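Local structure of CELL WALL surface anchor family protein (Streptococcus pneumoniae, 2WW8) at residues A[592-597]-A[665-670]. The protein is the adhesin of the pneumococcal pilus, an elongated multidomain surface protein that probably mediates attachment of the bacterium to host cells. Sequence-based numbering, arbitrary orientation.
Sequences SIENGT and GLYLGT
Y667 lays its ring across the backbone of E594 and N595 where two antiparallel strands pair through a beta bulge. From Y667 CB, which lies 4.2 Å from I593 O, the side chain turns over the partner strand because CG stands anti to the carbonyl carbon (chi1 -62°). One ring face then covers the peptide, with N595 N 3.4 Å above the ring plane and over its centre. Along the edge, CD2 and CE2 meet the carboxylate of E594, whose OE2 lies in the ring plane, 3.8 Å from Y667 CE2; the carboxylate itself is turned nearly perpendicular to the ring. Farther out, CZ and OH run beside N595, Y667 OH coming 3.5 Å from N595 CB, and the amide is almost parallel to the ring. Y667 OH finally meets a water oxygen at 2.6 Å, and this water donates a weak hydrogen bond to N595 OD1.

Beneath this pair the backbone is stitched by reciprocal hydrogen bonds between I593 and L668 and between G596 and L666. Between them N595 and G596 both face L666, a G1 bulge; N595 takes positive phi and psi there. A second G1 bulge places G665 and L666 opposite G596. A second water accepts a hydrogen bond from G665 N and also lies within hydrogen-bonding distance of N595 OD1 and T597 OG1. On the other sheet face, I593 CG2 packs 3.7 Å from L666 CB, while I593 and L668 meet through their CB atoms.

In the Ig-like domain, strand 593-601 runs between strands 660-668 and 699-701 of an antiparallel sheet, and the face bearing I593 and L668 packs on V210 of strand 203-218.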
loop_
_atom_site.group_PDB
_atom_site.type_symbol
_atom_site.label_atom_id
_atom_site.label_comp_id
_atom_site.label_asym_id
_atom_site.label_seq_id
_atom_site.Cartn_x
_atom_site.Cartn_y
_atom_site.Cartn_z
ATOM N N SER A 592 -7.190 -13.247 -15.146
ATOM C CA SER A 592 -8.458 -12.745 -14.647
ATOM C C SER A 592 -8.803 -11.361 -15.209
ATOM O O SER A 592 -9.993 -11.011 -15.274
ATOM C CB SER A 592 -8.390 -12.614 -13.138
ATOM O OG SER A 592 -7.437 -11.601 -12.848
ATOM N N ILE A 593 -7.792 -10.576 -15.577
ATOM C CA ILE A 593 -8.016 -9.250 -16.174
ATOM C C ILE A 593 -7.629 -9.348 -17.638
ATOM O O ILE A 593 -6.474 -9.587 -17.990
ATOM C CB ILE A 593 -7.340 -8.137 -15.401
ATOM C CG1 ILE A 593 -7.956 -8.116 -13.996
ATOM C CG2 ILE A 593 -7.484 -6.734 -16.145
ATOM C CD1 ILE A 593 -7.075 -7.361 -13.044
ATOM N N GLU A 594 -8.638 -9.275 -18.488
ATOM C CA GLU A 594 -8.377 -9.477 -19.889
ATOM C C GLU A 594 -9.102 -8.412 -20.749
ATOM O O GLU A 594 -10.306 -8.495 -20.904
ATOM C CB GLU A 594 -8.804 -10.902 -20.235
ATOM C CG GLU A 594 -8.824 -10.965 -21.728
ATOM C CD GLU A 594 -8.358 -12.247 -22.294
ATOM O OE1 GLU A 594 -8.958 -13.316 -21.963
ATOM O OE2 GLU A 594 -7.418 -12.115 -23.118
ATOM N N ASN A 595 -8.360 -7.424 -21.257
ATOM C CA ASN A 595 -8.831 -6.181 -21.889
ATOM C C ASN A 595 -9.794 -5.570 -20.869
ATOM O O ASN A 595 -10.951 -5.287 -21.198
ATOM C CB ASN A 595 -9.586 -6.486 -23.199
ATOM C CG ASN A 595 -9.837 -5.238 -24.010
ATOM O OD1 ASN A 595 -9.180 -4.228 -23.833
ATOM N ND2 ASN A 595 -10.829 -5.288 -24.887
ATOM N N GLY A 596 -9.320 -5.471 -19.626
ATOM C CA GLY A 596 -10.026 -4.748 -18.578
ATOM C C GLY A 596 -9.992 -3.234 -18.742
ATOM O O GLY A 596 -9.073 -2.700 -19.400
ATOM N N THR A 597 -10.971 -2.576 -18.133
ATOM C CA THR A 597 -11.142 -1.122 -18.177
ATOM C C THR A 597 -11.328 -0.498 -16.791
ATOM O O THR A 597 -12.160 -0.920 -15.980
ATOM C CB THR A 597 -12.405 -0.836 -19.051
ATOM O OG1 THR A 597 -12.136 -1.366 -20.360
ATOM C CG2 THR A 597 -12.732 0.660 -19.187
ATOM N N GLY A 665 -7.574 -1.605 -22.046
ATOM C CA GLY A 665 -6.562 -2.506 -22.565
ATOM C C GLY A 665 -5.701 -3.125 -21.474
ATOM O O GLY A 665 -4.503 -3.227 -21.682
ATOM N N LEU A 666 -6.283 -3.468 -20.326
ATOM C CA LEU A 666 -5.526 -4.075 -19.235
ATOM C C LEU A 666 -5.536 -5.584 -19.379
ATOM O O LEU A 666 -6.613 -6.156 -19.502
ATOM C CB LEU A 666 -6.182 -3.774 -17.864
ATOM C CG LEU A 666 -6.180 -2.234 -17.572
ATOM C CD1 LEU A 666 -6.859 -1.838 -16.232
ATOM C CD2 LEU A 666 -4.732 -1.775 -17.543
ATOM N N TYR A 667 -4.373 -6.217 -19.265
ATOM C CA TYR A 667 -4.209 -7.678 -19.327
ATOM C C TYR A 667 -3.253 -8.065 -18.199
ATOM O O TYR A 667 -2.069 -7.751 -18.309
ATOM C CB TYR A 667 -3.660 -8.146 -20.686
ATOM C CG TYR A 667 -4.533 -7.842 -21.908
ATOM C CD1 TYR A 667 -4.571 -6.538 -22.465
ATOM C CD2 TYR A 667 -5.297 -8.846 -22.503
ATOM C CE1 TYR A 667 -5.356 -6.275 -23.558
ATOM C CE2 TYR A 667 -6.083 -8.588 -23.655
ATOM C CZ TYR A 667 -6.106 -7.280 -24.139
ATOM O OH TYR A 667 -6.844 -6.944 -25.269
ATOM N N LEU A 668 -3.757 -8.637 -17.104
ATOM C CA LEU A 668 -2.984 -8.893 -15.885
ATOM C C LEU A 668 -3.330 -10.221 -15.246
ATOM O O LEU A 668 -4.536 -10.569 -15.055
ATOM C CB LEU A 668 -3.251 -7.787 -14.856
ATOM C CG LEU A 668 -2.961 -6.384 -15.395
ATOM C CD1 LEU A 668 -3.706 -5.338 -14.578
ATOM C CD2 LEU A 668 -1.444 -6.122 -15.433
ATOM N N GLY A 669 -2.242 -10.942 -14.960
ATOM C CA GLY A 669 -2.256 -12.149 -14.161
ATOM C C GLY A 669 -1.657 -11.928 -12.791
ATOM O O GLY A 669 -1.544 -10.805 -12.294
ATOM N N THR A 670 -1.311 -13.032 -12.152
ATOM C CA THR A 670 -0.799 -12.994 -10.785
ATOM C C THR A 670 0.493 -12.174 -10.756
ATOM O O THR A 670 1.313 -12.337 -11.642
ATOM C CB THR A 670 -0.532 -14.472 -10.372
ATOM O OG1 THR A 670 -1.793 -15.115 -10.113
ATOM C CG2 THR A 670 0.373 -14.562 -9.141
HETATM O O HOH W 1 -10.549 -2.138 -22.228
HETATM O O HOH W 2 -6.786 -4.527 -26.247
#